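Local coordinates for protein peptidoglycan glycosyltransferase (Burkholderia ambifaria, PDB 5UY7) that is a penicillin-binding protein whose modelled part has the catalytic-domain fold shared with the serine beta-lactamases, at residues Ser201-Ile206 with Val235-Asn240; Tyr205-Asn210 with Ser517-Asp522. One frame throughout, in Å; residues are numbered along the deposited sequence. Where two conformers were deposited one is given.

Overall arrangement
Contacts 1 and 2 start from one helix, 201-217, and follow each other along it, sharing Tyr205 and Ile206. In contact 1 its first turns lie against strand 235-241, outermost in this chain's five-stranded antiparallel sheet; in contact 2 the next turns pair with helix 509-526 on that sheet. Their centres are about 8 Å apart and lie about 19 and 17 Å from the centre of the chain. Ala207 joins them directly: its CB is 3.9 Å from both Ala237 CB and Val239 CG2. Neither contact includes a residue of the SxxK-type pattern that may mark the active site; both are packing within the fold, contact 1 joining helix to strand, contact 2 helix to helix.

Contact 1. Residues Ser201-Ile206 with Val235-Asn240; sequences SKIQYI and VLALVN
Helix 201-206 runs over strand 235-240 at 36° between their N-to-C directions, with axes 6.5 Å apart at closest and the CA atoms of Gln204 and Ala237 4.4 Å apart. Gln204 carries the polar part. Its CG stands anti to the backbone N (chi1 -179°) and the chain then bends at chi2, which turns the amide onto the backbone of Leu238. Gln204 OE1 accepts from Leu238 N at 2.8 Å, in the carbonyl plane and on a lone pair, while Gln204 NE2 gives a hydrogen to Leu238 O at 2.9 Å from above the plane of the Leu238 carbonyl, off its lone pairs. Val239 CG2 packs 3.6 Å from Gln204 CD. On the far side of Ala237 CB from the amide, Ile203, in the conformer described, places CD1 3.7 Å from Leu236 CD1 and CG2 3.8 Å from Ala237 CB. A classic beta bulge sets Leu236 and Ala237 together opposite Val227 of strand 222-229. On this outermost strand the side-chain amide does for Leu238 what a neighbouring strand's peptide groups would do. Two bonds from one rigid group therefore satisfy both backbone polar atoms of Leu238 and fix the rotation of the Gln204 amide.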
# COMPACT_ATOMS: atom_id res chain seq x y z
N SER A 201 -5.93 22.90 -2.48
CA SER A 201 -6.34 23.08 -3.88
C SER A 201 -5.20 22.76 -4.84
O SER A 201 -5.44 22.24 -5.94
CB SER A 201 -6.82 24.51 -4.12
OG SER A 201 -8.00 24.81 -3.39
N LYS A 202 -3.97 23.10 -4.46
CA LYS A 202 -2.82 22.85 -5.32
C LYS A 202 -2.51 21.36 -5.43
O LYS A 202 -2.23 20.86 -6.52
CB LYS A 202 -1.62 23.62 -4.76
CG LYS A 202 -0.35 23.52 -5.56
CD LYS A 202 0.58 24.69 -5.21
CE LYS A 202 0.46 25.11 -3.75
NZ LYS A 202 1.49 26.09 -3.31
N ILE A 203 -2.55 20.64 -4.31
CA ILE A 203 -2.27 19.21 -4.37
C ILE A 203 -3.43 18.47 -5.02
O ILE A 203 -3.22 17.49 -5.75
CB ILE A 203 -1.95 18.65 -2.97
CG1 ILE A 203 -0.69 19.34 -2.42
CG2 ILE A 203 -1.73 17.14 -3.02
CD1 ILE A 203 -0.31 18.92 -1.00
N GLN A 204 -4.67 18.92 -4.78
CA GLN A 204 -5.81 18.35 -5.48
C GLN A 204 -5.65 18.49 -6.99
O GLN A 204 -5.92 17.55 -7.75
CB GLN A 204 -7.10 19.03 -5.01
CG GLN A 204 -8.38 18.52 -5.66
CD GLN A 204 -8.91 17.27 -4.99
OE1 GLN A 204 -8.23 16.69 -4.14
NE2 GLN A 204 -10.12 16.85 -5.35
N TYR A 205 -5.20 19.66 -7.46
CA TYR A 205 -4.96 19.84 -8.89
C TYR A 205 -3.86 18.91 -9.38
O TYR A 205 -3.97 18.33 -10.47
CB TYR A 205 -4.62 21.30 -9.20
CG TYR A 205 -4.15 21.47 -10.62
CD1 TYR A 205 -5.04 21.41 -11.67
CD2 TYR A 205 -2.80 21.63 -10.91
CE1 TYR A 205 -4.61 21.54 -12.99
CE2 TYR A 205 -2.37 21.75 -12.19
CZ TYR A 205 -3.27 21.71 -13.23
OH TYR A 205 -2.80 21.84 -14.51
N ILE A 206 -2.78 18.78 -8.61
CA ILE A 206 -1.69 17.88 -9.00
C ILE A 206 -2.22 16.46 -9.17
O ILE A 206 -1.92 15.78 -10.16
CB ILE A 206 -0.56 17.93 -7.96
CG1 ILE A 206 0.25 19.21 -8.12
CG2 ILE A 206 0.34 16.71 -8.10
CD1 ILE A 206 1.18 19.47 -6.96
N VAL A 235 -6.38 14.53 4.73
CA VAL A 235 -6.43 14.25 3.30
C VAL A 235 -6.12 15.53 2.54
O VAL A 235 -6.86 16.52 2.66
CB VAL A 235 -7.80 13.68 2.89
CG1 VAL A 235 -7.87 13.51 1.37
CG2 VAL A 235 -8.03 12.35 3.57
N LEU A 236 -5.02 15.54 1.80
CA LEU A 236 -4.63 16.71 1.03
C LEU A 236 -5.21 16.70 -0.38
O LEU A 236 -5.37 17.77 -0.98
CB LEU A 236 -3.10 16.79 0.94
CG LEU A 236 -2.37 16.85 2.29
CD1 LEU A 236 -0.86 16.89 2.06
CD2 LEU A 236 -2.81 18.07 3.08
N ALA A 237 -5.51 15.51 -0.91
CA ALA A 237 -6.12 15.39 -2.22
C ALA A 237 -6.95 14.12 -2.24
O ALA A 237 -6.57 13.11 -1.65
CB ALA A 237 -5.08 15.36 -3.34
N LEU A 238 -8.09 14.18 -2.93
CA LEU A 238 -8.97 13.02 -3.04
C LEU A 238 -9.69 13.18 -4.37
O LEU A 238 -10.54 14.07 -4.49
CB LEU A 238 -9.95 12.99 -1.86
CG LEU A 238 -10.92 11.83 -1.65
CD1 LEU A 238 -10.20 10.66 -1.03
CD2 LEU A 238 -12.06 12.27 -0.74
N VAL A 239 -9.32 12.38 -5.37
CA VAL A 239 -9.79 12.59 -6.74
C VAL A 239 -10.33 11.28 -7.31
O VAL A 239 -9.65 10.25 -7.25
CB VAL A 239 -8.67 13.13 -7.65
CG1 VAL A 239 -9.20 13.33 -9.08
CG2 VAL A 239 -8.14 14.43 -7.11
N ASN A 240 -11.53 11.34 -7.87
CA ASN A 240 -12.06 10.30 -8.75
C ASN A 240 -12.11 10.86 -10.16
O ASN A 240 -12.60 11.98 -10.35
CB ASN A 240 -13.46 9.86 -8.32
CG ASN A 240 -13.47 9.20 -6.96
OD1 ASN A 240 -13.13 8.03 -6.84
ND2 ASN A 240 -13.85 9.95 -5.93

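Contact 2. Residues Tyr205-Asn210 with Ser517-Asp522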
# COMPACT_ATOMS: atom_id res chain seq x y z
N TYR A 205 -5.20 19.66 -7.46
CA TYR A 205 -4.96 19.84 -8.89
C TYR A 205 -3.86 18.91 -9.38
O TYR A 205 -3.97 18.33 -10.47
CB TYR A 205 -4.62 21.30 -9.20
CG TYR A 205 -4.15 21.47 -10.62
CD1 TYR A 205 -5.04 21.41 -11.67
CD2 TYR A 205 -2.80 21.63 -10.91
CE1 TYR A 205 -4.61 21.54 -12.99
CE2 TYR A 205 -2.37 21.75 -12.19
CZ TYR A 205 -3.27 21.71 -13.23
OH TYR A 205 -2.80 21.84 -14.51
N ILE A 206 -2.78 18.78 -8.61
CA ILE A 206 -1.69 17.88 -9.00
C ILE A 206 -2.22 16.46 -9.17
O ILE A 206 -1.92 15.78 -10.16
CB ILE A 206 -0.56 17.93 -7.96
CG1 ILE A 206 0.25 19.21 -8.12
CG2 ILE A 206 0.34 16.71 -8.10
CD1 ILE A 206 1.18 19.47 -6.96
N ALA A 207 -3.01 16.00 -8.20
CA ALA A 207 -3.56 14.65 -8.28
C ALA A 207 -4.52 14.52 -9.45
O ALA A 207 -4.46 13.53 -10.20
CB ALA A 207 -4.27 14.31 -6.97
N TYR A 208 -5.38 15.51 -9.64
CA TYR A 208 -6.35 15.46 -10.73
C TYR A 208 -5.65 15.45 -12.09
O TYR A 208 -5.96 14.63 -12.96
CB TYR A 208 -7.28 16.66 -10.62
CG TYR A 208 -8.12 16.90 -11.84
CD1 TYR A 208 -9.31 16.23 -12.03
CD2 TYR A 208 -7.71 17.81 -12.81
CE1 TYR A 208 -10.08 16.47 -13.15
CE2 TYR A 208 -8.46 18.04 -13.93
CZ TYR A 208 -9.64 17.36 -14.10
OH TYR A 208 -10.39 17.61 -15.23
N ALA A 209 -4.72 16.38 -12.30
CA ALA A 209 -4.07 16.50 -13.60
C ALA A 209 -3.33 15.23 -13.97
O ALA A 209 -3.42 14.75 -15.11
CB ALA A 209 -3.12 17.70 -13.59
N ASN A 210 -2.59 14.67 -13.01
CA ASN A 210 -1.82 13.47 -13.32
C ASN A 210 -2.72 12.26 -13.51
O ASN A 210 -2.45 11.41 -14.36
CB ASN A 210 -0.79 13.21 -12.22
CG ASN A 210 0.41 14.12 -12.33
OD1 ASN A 210 1.12 14.10 -13.33
ND2 ASN A 210 0.64 14.93 -11.30
N SER A 517 4.41 8.13 -9.04
CA SER A 517 5.65 8.89 -9.14
C SER A 517 5.38 10.35 -9.46
O SER A 517 5.95 11.25 -8.84
CB SER A 517 6.56 8.28 -10.20
OG SER A 517 7.66 9.14 -10.45
N ALA A 518 4.50 10.60 -10.43
CA ALA A 518 4.20 11.96 -10.83
C ALA A 518 3.55 12.73 -9.69
O ALA A 518 3.94 13.86 -9.38
CB ALA A 518 3.29 11.95 -12.06
N ILE A 519 2.57 12.13 -9.02
CA ILE A 519 1.88 12.84 -7.95
C ILE A 519 2.82 13.07 -6.78
O ILE A 519 2.86 14.17 -6.20
CB ILE A 519 0.61 12.10 -7.52
CG1 ILE A 519 -0.40 12.13 -8.67
CG2 ILE A 519 0.06 12.71 -6.23
CD1 ILE A 519 -1.66 11.29 -8.42
N ALA A 520 3.58 12.04 -6.38
CA ALA A 520 4.50 12.19 -5.26
C ALA A 520 5.56 13.25 -5.55
O ALA A 520 5.81 14.14 -4.72
CB ALA A 520 5.16 10.85 -4.94
N GLY A 521 6.19 13.18 -6.72
CA GLY A 521 7.22 14.15 -7.05
C GLY A 521 6.67 15.56 -7.18
O GLY A 521 7.27 16.52 -6.67
N ASP A 522 5.54 15.71 -7.87
CA ASP A 522 4.95 17.03 -8.03
C ASP A 522 4.59 17.62 -6.68
O ASP A 522 4.73 18.83 -6.46
CB ASP A 522 3.71 16.98 -8.92
CG ASP A 522 4.02 16.75 -10.39
OD1 ASP A 522 5.21 16.75 -10.78
OD2 ASP A 522 3.06 16.60 -11.17
O HOH W 1 3.45 15.33 -13.76
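Two terminal helices packed on one face of the antiparallel sheet, as in the beta-lactamase fold, meet here: 205-210 lies against 517-522 nearly antiparallel, at 154° with axes 9.3 Å apart. On the sheet side, Ile519 CD1 reaches Ala207 CA at 3.9 Å, and Ile519 also rests on Ala225 and Val227. Ile206 CG2 presses on Asp522 CB at 3.5 Å. Asn210 is the polar centre. With CG beside its backbone N (chi1 -77°), its amide points across to the other helix, where ND2 donates to Asp522 OD2 at 2.9 Å in a nearly straight bond (172°), on the anti side but out of the carboxylate plane. The same ND2 turns back to Ile206 O at 2.9 Å in a more bent bond, tilted from the amide plane, reaching that oxygen from the face opposite to the one used by Asn210 N. Asn210 OD1 passes 3.3 Å from Ala518 CB and accepts from a water that also donates to Asp522 OD2. Asp522 OD1 is taken by a salt bridge to Arg525. With ND2 giving two bonds and OD1 receiving one, the orientation of the Asn210 amide is settled, while Arg525 would probably keep Asp522 ionised.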